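Local coordinates for substrate-binding protein (Synechococcus sp., PDB 6WPN) that probably binds a sugar or oligosaccharide in the periplasm as the solute-capturing component of a transport system, at residues Q134-T142 and A318-Q327. Numbering follows the deposited sequence.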
loop_
_atom_site.group_PDB
_atom_site.type_symbol
_atom_site.label_atom_id
_atom_site.label_comp_id
_atom_site.label_asym_id
_atom_site.label_seq_id
_atom_site.Cartn_x
_atom_site.Cartn_y
_atom_site.Cartn_z
ATOM N N GLN A 134 17.823 2.356 12.937
ATOM C CA GLN A 134 17.235 1.264 12.165
ATOM C C GLN A 134 16.146 0.619 13.012
ATOM O O GLN A 134 16.424 -0.228 13.863
ATOM C CB GLN A 134 18.299 0.259 11.741
ATOM C CG GLN A 134 17.783 -0.769 10.743
ATOM C CD GLN A 134 17.722 -0.222 9.327
ATOM O OE1 GLN A 134 18.299 0.825 9.024
ATOM N NE2 GLN A 134 17.003 -0.918 8.457
ATOM N N ILE A 135 14.897 1.015 12.767
ATOM C CA ILE A 135 13.773 0.587 13.593
ATOM C C ILE A 135 13.013 -0.592 13.005
ATOM O O ILE A 135 12.118 -1.130 13.675
ATOM C CB ILE A 135 12.783 1.749 13.810
ATOM C CG1 ILE A 135 12.268 2.223 12.446
ATOM C CG2 ILE A 135 13.447 2.879 14.576
ATOM C CD1 ILE A 135 11.041 3.081 12.507
ATOM N N ALA A 136 13.332 -1.016 11.786
ATOM C CA ALA A 136 12.558 -2.084 11.175
ATOM C C ALA A 136 13.396 -2.804 10.131
ATOM O O ALA A 136 14.337 -2.241 9.563
ATOM C CB ALA A 136 11.269 -1.549 10.541
ATOM N N ILE A 137 13.035 -4.055 9.896
ATOM C CA ILE A 137 13.630 -4.875 8.847
ATOM C C ILE A 137 12.624 -4.967 7.706
ATOM O O ILE A 137 11.448 -5.269 7.958
ATOM C CB ILE A 137 13.996 -6.277 9.370
ATOM C CG1 ILE A 137 15.132 -6.180 10.387
ATOM C CG2 ILE A 137 14.377 -7.207 8.222
ATOM C CD1 ILE A 137 15.348 -7.451 11.176
ATOM N N PRO A 138 13.024 -4.708 6.464
ATOM C CA PRO A 138 12.069 -4.804 5.356
ATOM C C PRO A 138 11.620 -6.240 5.149
ATOM O O PRO A 138 12.410 -7.180 5.252
ATOM C CB PRO A 138 12.862 -4.288 4.146
ATOM C CG PRO A 138 14.028 -3.569 4.721
ATOM C CD PRO A 138 14.343 -4.237 6.019
ATOM N N TRP A 139 10.332 -6.398 4.863
ATOM C CA TRP A 139 9.777 -7.712 4.575
ATOM C C TRP A 139 9.432 -7.782 3.092
ATOM O O TRP A 139 10.329 -7.869 2.252
ATOM C CB TRP A 139 8.558 -7.985 5.457
ATOM C CG TRP A 139 8.080 -9.400 5.408
ATOM C CD1 TRP A 139 8.622 -10.428 4.693
ATOM C CD2 TRP A 139 6.939 -9.939 6.082
ATOM N NE1 TRP A 139 7.893 -11.577 4.886
ATOM C CE2 TRP A 139 6.854 -11.302 5.737
ATOM C CE3 TRP A 139 5.982 -9.401 6.950
ATOM C CZ2 TRP A 139 5.851 -12.135 6.229
ATOM C CZ3 TRP A 139 4.986 -10.232 7.441
ATOM C CH2 TRP A 139 4.929 -11.582 7.077
ATOM N N TYR A 140 8.153 -7.758 2.753
ATOM C CA TYR A 140 7.729 -7.789 1.363
ATOM C C TYR A 140 7.173 -6.433 0.944
ATOM O O TYR A 140 7.017 -5.512 1.751
ATOM C CB TYR A 140 6.682 -8.880 1.131
ATOM C CG TYR A 140 5.356 -8.620 1.804
ATOM C CD1 TYR A 140 5.148 -8.967 3.130
ATOM C CD2 TYR A 140 4.303 -8.045 1.105
ATOM C CE1 TYR A 140 3.932 -8.742 3.742
ATOM C CE2 TYR A 140 3.082 -7.812 1.714
ATOM C CZ TYR A 140 2.905 -8.165 3.027
ATOM O OH TYR A 140 1.692 -7.939 3.630
ATOM N N LEU A 141 6.879 -6.318 -0.347
ATOM C CA LEU A 141 6.347 -5.081 -0.894
ATOM C C LEU A 141 5.470 -5.393 -2.100
ATOM O O LEU A 141 5.608 -6.433 -2.747
ATOM C CB LEU A 141 7.476 -4.099 -1.231
ATOM C CG LEU A 141 8.479 -4.547 -2.284
ATOM C CD1 LEU A 141 7.936 -4.355 -3.673
ATOM C CD2 LEU A 141 9.766 -3.748 -2.097
ATOM N N THR A 142 4.546 -4.475 -2.378
ATOM C CA THR A 142 3.589 -4.615 -3.464
ATOM C C THR A 142 3.633 -3.380 -4.345
ATOM O O THR A 142 3.640 -2.253 -3.838
ATOM C CB THR A 142 2.150 -4.784 -2.948
ATOM O OG1 THR A 142 1.729 -3.569 -2.322
ATOM C CG2 THR A 142 2.061 -5.879 -1.917
ATOM N N ALA A 318 12.765 -12.070 12.943
ATOM C CA ALA A 318 12.546 -11.150 11.833
ATOM C C ALA A 318 13.511 -11.431 10.687
ATOM O O ALA A 318 13.143 -11.298 9.514
ATOM C CB ALA A 318 12.677 -9.704 12.311
ATOM N N LEU A 319 14.755 -11.810 11.007
ATOM C CA LEU A 319 15.712 -12.177 9.964
ATOM C C LEU A 319 15.341 -13.497 9.295
ATOM O O LEU A 319 15.517 -13.652 8.081
ATOM C CB LEU A 319 17.125 -12.254 10.544
ATOM C CG LEU A 319 17.771 -10.935 10.976
ATOM C CD1 LEU A 319 19.020 -11.185 11.808
ATOM C CD2 LEU A 319 18.105 -10.102 9.755
ATOM N N PHE A 320 14.828 -14.458 10.067
ATOM C CA PHE A 320 14.405 -15.731 9.490
ATOM C C PHE A 320 13.221 -15.548 8.551
ATOM O O PHE A 320 13.183 -16.142 7.467
ATOM C CB PHE A 320 14.066 -16.729 10.599
ATOM C CG PHE A 320 13.592 -18.066 10.093
ATOM C CD1 PHE A 320 14.495 -19.011 9.631
ATOM C CD2 PHE A 320 12.242 -18.387 10.102
ATOM C CE1 PHE A 320 14.061 -20.244 9.175
ATOM C CE2 PHE A 320 11.802 -19.618 9.648
ATOM C CZ PHE A 320 12.713 -20.547 9.183
ATOM N N LEU A 321 12.239 -14.740 8.954
ATOM C CA LEU A 321 11.071 -14.524 8.108
ATOM C C LEU A 321 11.434 -13.794 6.826
ATOM O O LEU A 321 10.729 -13.923 5.820
ATOM C CB LEU A 321 10.006 -13.738 8.872
ATOM C CG LEU A 321 9.238 -14.487 9.961
ATOM C CD1 LEU A 321 8.407 -13.518 10.790
ATOM C CD2 LEU A 321 8.361 -15.572 9.355
ATOM N N THR A 322 12.521 -13.028 6.842
ATOM C CA THR A 322 12.903 -12.194 5.713
ATOM C C THR A 322 14.172 -12.679 5.019
ATOM O O THR A 322 14.801 -11.909 4.288
ATOM C CB THR A 322 13.073 -10.746 6.171
ATOM O OG1 THR A 322 14.135 -10.676 7.130
ATOM C CG2 THR A 322 11.791 -10.238 6.809
ATOM N N ASN A 323 14.554 -13.942 5.203
ATOM C CA ASN A 323 15.745 -14.426 4.521
ATOM C C ASN A 323 15.410 -14.734 3.064
ATOM O O ASN A 323 14.289 -14.507 2.598
ATOM C CB ASN A 323 16.328 -15.648 5.236
ATOM C CG ASN A 323 15.422 -16.872 5.173
ATOM O OD1 ASN A 323 14.398 -16.882 4.488
ATOM N ND2 ASN A 323 15.806 -17.914 5.894
ATOM N N GLY A 324 16.386 -15.287 2.340
ATOM C CA GLY A 324 16.189 -15.542 0.919
ATOM C C GLY A 324 15.112 -16.579 0.662
ATOM O O GLY A 324 14.225 -16.380 -0.172
ATOM N N THR A 325 15.181 -17.706 1.373
ATOM C CA THR A 325 14.294 -18.827 1.087
ATOM C C THR A 325 12.850 -18.488 1.431
ATOM O O THR A 325 11.934 -18.754 0.644
ATOM C CB THR A 325 14.736 -20.061 1.872
ATOM O OG1 THR A 325 16.084 -20.398 1.523
ATOM C CG2 THR A 325 13.815 -21.240 1.577
ATOM N N ASN A 326 12.625 -17.906 2.611
ATOM C CA ASN A 326 11.257 -17.620 3.032
ATOM C C ASN A 326 10.640 -16.493 2.211
ATOM O O ASN A 326 9.450 -16.544 1.877
ATOM C CB ASN A 326 11.221 -17.291 4.526
ATOM C CG ASN A 326 11.594 -18.484 5.399
ATOM O OD1 ASN A 326 11.222 -19.621 5.107
ATOM N ND2 ASN A 326 12.312 -18.224 6.489
ATOM N N GLN A 327 11.423 -15.466 1.874
ATOM C CA GLN A 327 10.874 -14.371 1.083
ATOM C C GLN A 327 10.549 -14.819 -0.336
ATOM O O GLN A 327 9.521 -14.422 -0.896
ATOM C CB GLN A 327 11.843 -13.189 1.068
ATOM C CG GLN A 327 11.756 -12.321 2.312
ATOM C CD GLN A 327 12.129 -10.880 2.044
ATOM O OE1 GLN A 327 11.462 -10.193 1.271
ATOM N NE2 GLN A 327 13.200 -10.410 2.680
#
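Ile137 and Thr322 lie at the tightly packed end of a contact that illustrates how the junction between two helices can be set on a β-strand. The strand belongs to the mixed sheet of this solute-binding protein; helix 311-321 ends against it, and helix 324-334 starts just beyond, with Asn323 as its N-cap. With CG2 anti to its backbone N, Ile137 lays that methyl against Thr322, 3.6 Å from OG1. Its other branch extends outward, so that CD1 meets Ala318 CB at 3.7 Å and, less closely, Leu319 CD2 at 4.1 Å. Thr322 divides its two branches: OG1 turns back to Ala318 O, 2.7 Å away, and also bonds Tyr119, whereas CG2 rests 3.8 Å from CD1 of Trp139, approaching the indole obliquely.

Farther along, Gln327 reaches back, stretched out past CG, with CG itself lying at the indole edge. NE2 donates to Thr322 O at 2.7 Å, nearly straight (172°) and in the plane of its own amide, though it arrives above the plane of the Thr322 carbonyl. OE1 lies 2.8 Å from Trp139 O; these two acceptors cannot bond each other, but Ser339 serves both, through its N to OE1 and its OG to Trp139 O. Replacing Gln327 by an alanine would remove the amide, and Thr322 O and Ser339 N would probably lose these partners, with a gap opening beside the indole edge.

The packing thins at Tyr140, partly exposed, whose ring heads off to meet Phe330. The backbones of Trp139 and Tyr140 both bond to Met300, consistent with a bulge here. The chemistry thus implies a division of labour: methyls and the indole make a mostly apolar direct contact, while polar groups bond within the helix junction or, at Gln327 OE1 and Trp139 O, through Ser339.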